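Side-chain contacts in USG-1 protein homolog (Pseudomonas aeruginosa, PDB 2HJS), which probably binds NAD(P) and acts as a dimeric oxidoreductase on aldehyde or oxo groups: residues A[173-176]-A[177-181]; A[264-267]-A[268-272]; A[318-322]-A[323-327]. One frame throughout, in Å; residues are numbered along the deposited sequence.

Interaction 1: residues A[173-176]-A[177-181]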
loop_
_atom_site.group_PDB
_atom_site.type_symbol
_atom_site.label_atom_id
_atom_site.label_comp_id
_atom_site.label_asym_id
_atom_site.label_seq_id
_atom_site.Cartn_x
_atom_site.Cartn_y
_atom_site.Cartn_z
ATOM N N LEU A 173 13.662 12.179 -1.784
ATOM C CA LEU A 173 12.988 11.436 -2.835
ATOM C C LEU A 173 13.300 11.997 -4.212
ATOM O O LEU A 173 13.679 11.246 -5.114
ATOM C CB LEU A 173 11.472 11.370 -2.610
ATOM C CG LEU A 173 10.710 10.572 -3.682
ATOM C CD1 LEU A 173 11.076 9.059 -3.666
ATOM C CD2 LEU A 173 9.226 10.766 -3.541
ATOM N N ALA A 174 13.148 13.313 -4.366
ATOM C CA ALA A 174 13.453 13.976 -5.639
ATOM C C ALA A 174 14.908 13.737 -6.072
ATOM O O ALA A 174 15.176 13.473 -7.244
ATOM C CB ALA A 174 13.153 15.481 -5.541
ATOM N N ARG A 175 15.838 13.818 -5.120
ATOM C CA ARG A 175 17.273 13.670 -5.400
ATOM C C ARG A 175 17.630 12.236 -5.805
ATOM O O ARG A 175 18.314 12.019 -6.803
ATOM C CB ARG A 175 18.114 14.130 -4.201
ATOM C CG ARG A 175 19.603 14.229 -4.494
ATOM C CD ARG A 175 20.437 14.625 -3.257
ATOM N NE ARG A 175 20.069 13.837 -2.084
ATOM C CZ ARG A 175 20.532 12.615 -1.810
ATOM N NH1 ARG A 175 21.404 12.019 -2.622
ATOM N NH2 ARG A 175 20.104 11.982 -0.716
ATOM N N GLN A 176 17.150 11.264 -5.028
ATOM C CA GLN A 176 17.353 9.849 -5.341
ATOM C C GLN A 176 16.747 9.497 -6.692
ATOM O O GLN A 176 17.366 8.777 -7.467
ATOM C CB GLN A 176 16.739 8.950 -4.268
ATOM C CG GLN A 176 17.520 8.847 -2.973
ATOM C CD GLN A 176 17.160 7.593 -2.188
ATOM O OE1 GLN A 176 16.555 6.660 -2.727
ATOM N NE2 GLN A 176 17.535 7.560 -0.910
ATOM N N THR A 177 15.542 10.002 -6.967
ATOM C CA THR A 177 14.847 9.675 -8.212
ATOM C C THR A 177 15.660 10.182 -9.396
ATOM O O THR A 177 15.841 9.458 -10.379
ATOM C CB THR A 177 13.386 10.210 -8.254
ATOM O OG1 THR A 177 12.641 9.688 -7.146
ATOM C CG2 THR A 177 12.691 9.761 -9.523
ATOM N N ALA A 178 16.188 11.403 -9.271
ATOM C CA ALA A 178 16.981 12.034 -10.322
ATOM C C ALA A 178 18.295 11.295 -10.574
ATOM O O ALA A 178 18.638 11.021 -11.728
ATOM C CB ALA A 178 17.246 13.485 -9.974
ATOM N N GLU A 179 19.023 10.980 -9.501
ATOM C CA GLU A 179 20.258 10.212 -9.598
ATOM C C GLU A 179 20.051 8.939 -10.425
ATOM O O GLU A 179 20.837 8.647 -11.319
ATOM C CB GLU A 179 20.792 9.863 -8.207
ATOM C CG GLU A 179 21.562 10.989 -7.530
ATOM C CD GLU A 179 21.603 10.872 -5.996
ATOM O OE1 GLU A 179 21.068 9.878 -5.428
ATOM O OE2 GLU A 179 22.178 11.792 -5.358
ATOM N N LEU A 180 18.979 8.201 -10.142
ATOM C CA LEU A 180 18.695 6.959 -10.856
ATOM C C LEU A 180 18.332 7.183 -12.321
ATOM O O LEU A 180 18.788 6.434 -13.199
ATOM C CB LEU A 180 17.582 6.173 -10.167
ATOM C CG LEU A 180 17.879 5.567 -8.804
ATOM C CD1 LEU A 180 16.592 5.069 -8.218
ATOM C CD2 LEU A 180 18.917 4.438 -8.897
ATOM N N LEU A 181 17.528 8.212 -12.583
ATOM C CA LEU A 181 17.038 8.467 -13.933
ATOM C C LEU A 181 18.124 8.891 -14.919
ATOM O O LEU A 181 18.069 8.518 -16.093
ATOM C CB LEU A 181 15.850 9.437 -13.936
ATOM C CG LEU A 181 14.492 8.803 -13.581
ATOM C CD1 LEU A 181 13.371 9.820 -13.731
ATOM C CD2 LEU A 181 14.176 7.544 -14.401
#
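R175 and E179 form a salt bridge one turn apart on helix 167-181. R175 NH1 lies 2.9 Å from E179 OE2. It meets that oxygen on the syn side, slightly out of the carboxylate plane. The N-H...O angle is only 132°, so the bond is bent. The two side chains cross obliquely, with guanidinium and carboxylate planes 65° apart. R175 CG lies 3.6 Å from E179 OE2. The arginine starts with CG anti to its own N (chi1 -170°), runs straight through chi2 and bends at chi3, which brings NH1 round to the glutamate. The pair has further partners. R175 NH2 bridges to E172, and NH1 also donates to the carbonyl of E187. E172 and E179 both engage the guanidinium, and their charges probably offset that of R189 close by.

Hydrogen bonds form the second group, and two of them gather on one carbonyl. L173 O accepts from T177 N at 2.9 Å and from T177 OG1 at 2.8 Å. The two donors reach it from opposite faces of the carbonyl plane, with the hydroxyl well above it. Q176 OE1 accepts from the backbone N of I195 and A196, which ties the 194-196 loop to the helix.

Carbon also approaches oxygen here. The side chains of L173 and T177 run alongside each other, with L173 CD1 3.9 Å from T177 OG1. L180 CG rests 3.5 Å from Q176 O. Packing extends to the second subunit, where its F197 meets L173 and its L181 meets T177. This is an i to i+4 Arg-Glu bridge on a dimer-interface helix of the semialdehyde dehydrogenase dimerisation domain.

Interaction 2: residues A[264-267]-A[268-272]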
loop_
_atom_site.group_PDB
_atom_site.type_symbol
_atom_site.label_atom_id
_atom_site.label_comp_id
_atom_site.label_asym_id
_atom_site.label_seq_id
_atom_site.Cartn_x
_atom_site.Cartn_y
_atom_site.Cartn_z
ATOM N N THR A 264 -22.352 5.072 1.006
ATOM C CA THR A 264 -21.955 6.092 0.038
ATOM C C THR A 264 -22.845 7.322 0.206
ATOM O O THR A 264 -22.379 8.447 0.019
ATOM C CB THR A 264 -22.037 5.588 -1.429
ATOM O OG1 THR A 264 -23.386 5.240 -1.749
ATOM C CG2 THR A 264 -21.157 4.358 -1.659
ATOM N N ARG A 265 -24.116 7.111 0.564
ATOM C CA ARG A 265 -25.021 8.228 0.860
ATOM C C ARG A 265 -24.490 9.102 2.029
ATOM O O ARG A 265 -24.472 10.339 1.940
ATOM C CB ARG A 265 -26.443 7.698 1.107
ATOM C CG ARG A 265 -27.541 8.730 1.127
ATOM C CD ARG A 265 -28.957 8.062 1.287
ATOM N NE ARG A 265 -29.305 7.158 0.185
ATOM C CZ ARG A 265 -29.486 5.829 0.270
ATOM N NH1 ARG A 265 -29.389 5.174 1.414
ATOM N NH2 ARG A 265 -29.801 5.136 -0.817
ATOM N N VAL A 266 -24.035 8.463 3.106
ATOM C CA VAL A 266 -23.559 9.165 4.289
ATOM C C VAL A 266 -22.313 9.974 3.962
ATOM O O VAL A 266 -22.189 11.130 4.374
ATOM C CB VAL A 266 -23.215 8.183 5.447
ATOM C CG1 VAL A 266 -22.491 8.910 6.592
ATOM C CG2 VAL A 266 -24.458 7.558 5.989
ATOM N N LEU A 267 -21.388 9.336 3.246
ATOM C CA LEU A 267 -20.129 9.941 2.813
ATOM C C LEU A 267 -20.386 11.090 1.864
ATOM O O LEU A 267 -19.747 12.132 1.952
ATOM C CB LEU A 267 -19.254 8.903 2.103
ATOM C CG LEU A 267 -18.736 7.751 2.969
ATOM C CD1 LEU A 267 -18.089 6.692 2.102
ATOM C CD2 LEU A 267 -17.781 8.256 4.045
ATOM N N ASP A 268 -21.332 10.890 0.954
ATOM C CA ASP A 268 -21.711 11.941 0.042
ATOM C C ASP A 268 -22.316 13.143 0.795
ATOM O O ASP A 268 -22.052 14.277 0.428
ATOM C CB ASP A 268 -22.685 11.401 -0.999
ATOM C CG ASP A 268 -22.626 12.162 -2.310
ATOM O OD1 ASP A 268 -21.634 12.902 -2.545
ATOM O OD2 ASP A 268 -23.572 11.991 -3.110
ATOM N N ALA A 269 -23.095 12.892 1.852
ATOM C CA ALA A 269 -23.783 13.962 2.602
ATOM C C ALA A 269 -22.881 14.682 3.619
ATOM O O ALA A 269 -23.229 15.747 4.090
ATOM C CB ALA A 269 -25.036 13.419 3.293
ATOM N N THR A 270 -21.719 14.119 3.942
ATOM C CA THR A 270 -20.866 14.692 4.981
ATOM C C THR A 270 -19.960 15.785 4.418
ATOM O O THR A 270 -19.240 15.551 3.436
ATOM C CB THR A 270 -20.013 13.597 5.668
ATOM O OG1 THR A 270 -20.887 12.588 6.193
ATOM C CG2 THR A 270 -19.171 14.184 6.815
ATOM N N LYS A 271 -20.022 16.971 5.026
ATOM C CA LYS A 271 -19.123 18.081 4.694
ATOM C C LYS A 271 -17.664 17.659 4.891
ATOM O O LYS A 271 -17.348 16.946 5.835
ATOM C CB LYS A 271 -19.442 19.307 5.561
ATOM C CG LYS A 271 -18.434 20.450 5.442
ATOM C CD LYS A 271 -18.646 21.538 6.484
ATOM C CE LYS A 271 -19.121 22.830 5.839
ATOM N NZ LYS A 271 -18.139 23.366 4.843
ATOM N N GLY A 272 -16.792 18.082 3.982
ATOM C CA GLY A 272 -15.368 17.831 4.114
ATOM C C GLY A 272 -14.948 16.489 3.545
ATOM O O GLY A 272 -13.747 16.212 3.461
#
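V266 O accepts a hydrogen bond from the hydroxyl of T270, at 2.7 Å from T270 OG1. The hydroxyl stands above the carbonyl plane, 36° out of it. T270 carries OG1 anti to its carbonyl carbon; with chi1 at -56° the hydroxyl points at V266 O, four residues back. The contact between the two side chains is loose, with V266 CG1 4.0 Å from T270 OG1. Both residues also pack on P144 of helix 133-145.

Backbone bonds hold the same turn. D268 N donates to T264 O at 2.8 Å. A269 N is bifurcated. It donates mainly to R265 O, at 2.9 Å, and weakly to V266 O, with an N-H...O angle of 120°. A further bond, T270 N to L267 O, is long and weak. D268 CB presses on T264 O at 3.1 Å, and A269 CB lies 3.4 Å from R265 O. These are contacts of methyl or methylene carbon with carbonyl oxygen.

L267 turns its side chain inward, onto V141 of helix 133-145 and onto W275, V296 and V299 of the sheet. T264, on the same helix, also meets W275 and V299. T264 OG1 is bonded to A261 O, one turn back. D268, A269 and R265 are exposed.

T270 is the first residue to leave helical backbone angles. Its hydroxyl bonds to a carbonyl of the last turn, as a threonine at the C-terminal end of helix 260-269, where the chain leads through G272 into strand 273-275.

Interaction 3: residues A[318-322]-A[323-327]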
loop_
_atom_site.group_PDB
_atom_site.type_symbol
_atom_site.label_atom_id
_atom_site.label_comp_id
_atom_site.label_asym_id
_atom_site.label_seq_id
_atom_site.Cartn_x
_atom_site.Cartn_y
_atom_site.Cartn_z
ATOM N N VAL A 318 -0.689 17.375 4.944
ATOM C CA VAL A 318 -0.225 18.650 5.475
ATOM C C VAL A 318 -1.358 19.667 5.716
ATOM O O VAL A 318 -1.574 20.117 6.848
ATOM C CB VAL A 318 0.889 19.238 4.594
ATOM C CG1 VAL A 318 1.259 20.667 5.053
ATOM C CG2 VAL A 318 2.124 18.310 4.641
ATOM N N ARG A 319 -2.067 20.010 4.643
ATOM C CA ARG A 319 -3.121 21.017 4.674
ATOM C C ARG A 319 -4.356 20.525 5.438
ATOM O O ARG A 319 -4.897 21.267 6.254
ATOM C CB ARG A 319 -3.521 21.388 3.251
ATOM C CG ARG A 319 -4.602 22.481 3.184
ATOM C CD ARG A 319 -5.170 22.605 1.777
ATOM N NE ARG A 319 -6.303 23.533 1.730
ATOM C CZ ARG A 319 -6.205 24.864 1.635
ATOM N NH1 ARG A 319 -5.016 25.448 1.565
ATOM N NH2 ARG A 319 -7.305 25.617 1.614
ATOM N N LYS A 320 -4.801 19.292 5.146
ATOM C CA LYS A 320 -6.059 18.780 5.682
ATOM C C LYS A 320 -5.898 17.972 6.986
ATOM O O LYS A 320 -6.377 18.394 8.022
ATOM C CB LYS A 320 -6.832 17.962 4.629
ATOM C CG LYS A 320 -8.060 17.208 5.206
ATOM C CD LYS A 320 -9.087 18.218 5.834
ATOM C CE LYS A 320 -10.388 17.547 6.273
ATOM N NZ LYS A 320 -11.259 17.068 5.157
ATOM N N GLY A 321 -5.230 16.820 6.934
ATOM C CA GLY A 321 -5.142 15.939 8.099
ATOM C C GLY A 321 -4.592 16.660 9.314
ATOM O O GLY A 321 -5.201 16.622 10.383
ATOM N N ALA A 322 -3.477 17.366 9.141
ATOM C CA ALA A 322 -2.870 18.110 10.242
ATOM C C ALA A 322 -3.466 19.522 10.401
ATOM O O ALA A 322 -4.214 19.776 11.367
ATOM C CB ALA A 322 -1.368 18.176 10.070
ATOM N N ALA A 323 -3.150 20.425 9.468
ATOM C CA ALA A 323 -3.415 21.870 9.652
ATOM C C ALA A 323 -4.888 22.293 9.739
ATOM O O ALA A 323 -5.276 23.032 10.655
ATOM C CB ALA A 323 -2.678 22.715 8.572
ATOM N N LEU A 324 -5.702 21.889 8.763
ATOM C CA LEU A 324 -7.106 22.313 8.776
ATOM C C LEU A 324 -7.827 21.741 9.989
ATOM O O LEU A 324 -8.586 22.448 10.628
ATOM C CB LEU A 324 -7.839 21.951 7.480
ATOM C CG LEU A 324 -9.288 22.445 7.421
ATOM C CD1 LEU A 324 -9.360 23.983 7.527
ATOM C CD2 LEU A 324 -9.923 21.962 6.136
ATOM N N ASN A 325 -7.568 20.486 10.347
ATOM C CA ASN A 325 -8.204 19.956 11.563
ATOM C C ASN A 325 -7.854 20.773 12.822
ATOM O O ASN A 325 -8.719 21.031 13.673
ATOM C CB ASN A 325 -7.878 18.468 11.758
ATOM C CG ASN A 325 -8.676 17.569 10.830
ATOM O OD1 ASN A 325 -9.893 17.739 10.687
ATOM N ND2 ASN A 325 -7.996 16.587 10.198
ATOM N N ALA A 326 -6.591 21.184 12.936
ATOM C CA ALA A 326 -6.148 22.009 14.055
ATOM C C ALA A 326 -6.882 23.363 14.050
ATOM O O ALA A 326 -7.354 23.838 15.080
ATOM C CB ALA A 326 -4.627 22.205 14.003
ATOM N N VAL A 327 -6.989 23.976 12.881
ATOM C CA VAL A 327 -7.644 25.272 12.761
ATOM C C VAL A 327 -9.154 25.156 13.068
ATOM O O VAL A 327 -9.708 25.986 13.783
ATOM C CB VAL A 327 -7.400 25.891 11.368
ATOM C CG1 VAL A 327 -8.190 27.187 11.202
ATOM C CG2 VAL A 327 -5.901 26.171 11.146
#
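Helix 317-336 has a wide pi-type turn at 318-322, where A323 N donates to V318 O (3.1 Å), L324 N to R319 O (2.7 Å) and, weakly, N325 N to K320 O, each five residues back. By A326 the usual spacing has returned, with A326 N donating to A322 O, and the short axes of 318-322 and 323-327 differ by 47° in direction.

K320 and L324 meet through carbon, with K320 CD 3.8 Å from L324 CD2. The lysine is bent at chi2 and chi4. Its NZ goes to E140 in a salt bridge and to D292 O and T294 OG1 in hydrogen bonds. R319 likewise spans to D292 and E28 through salt bridges.

A323 CB lies 3.3 Å from V318 O. A322 and V318 pack on helix 17-28 of the NAD-binding domain. Helix 317-336 therefore lies against that domain, while K320 reaches E140 on helix 133-145.

The first torsion of N325 (chi1 -76°) sets CG beside the backbone N and directs the amide back along the helix. N325 ND2 donates to G321 O at 2.8 Å, with a nearly straight N-H...O angle of 168° and with that oxygen close to the plane of the amide.

In the fold
All three contacts lie within helices or at a helix end. Interaction 3 is buried, about 6 Å from the chain centre to its own centre. Interaction 2 is a surface contact, and interaction 1 is partly buried and lies farthest out, on the dimer interface. Interactions 2 and 3 touch, with G272 O 3.1 Å from K320 NZ, and both contact helix 133-145. Interaction 1 stands apart, its nearest atoms about 13 Å from those of interaction 3. A charged pair links the segments in interaction 1 alone. Threonine hydroxyls bond to backbone carbonyls in interactions 1 and 2, while an asparagine amide does so in interaction 3.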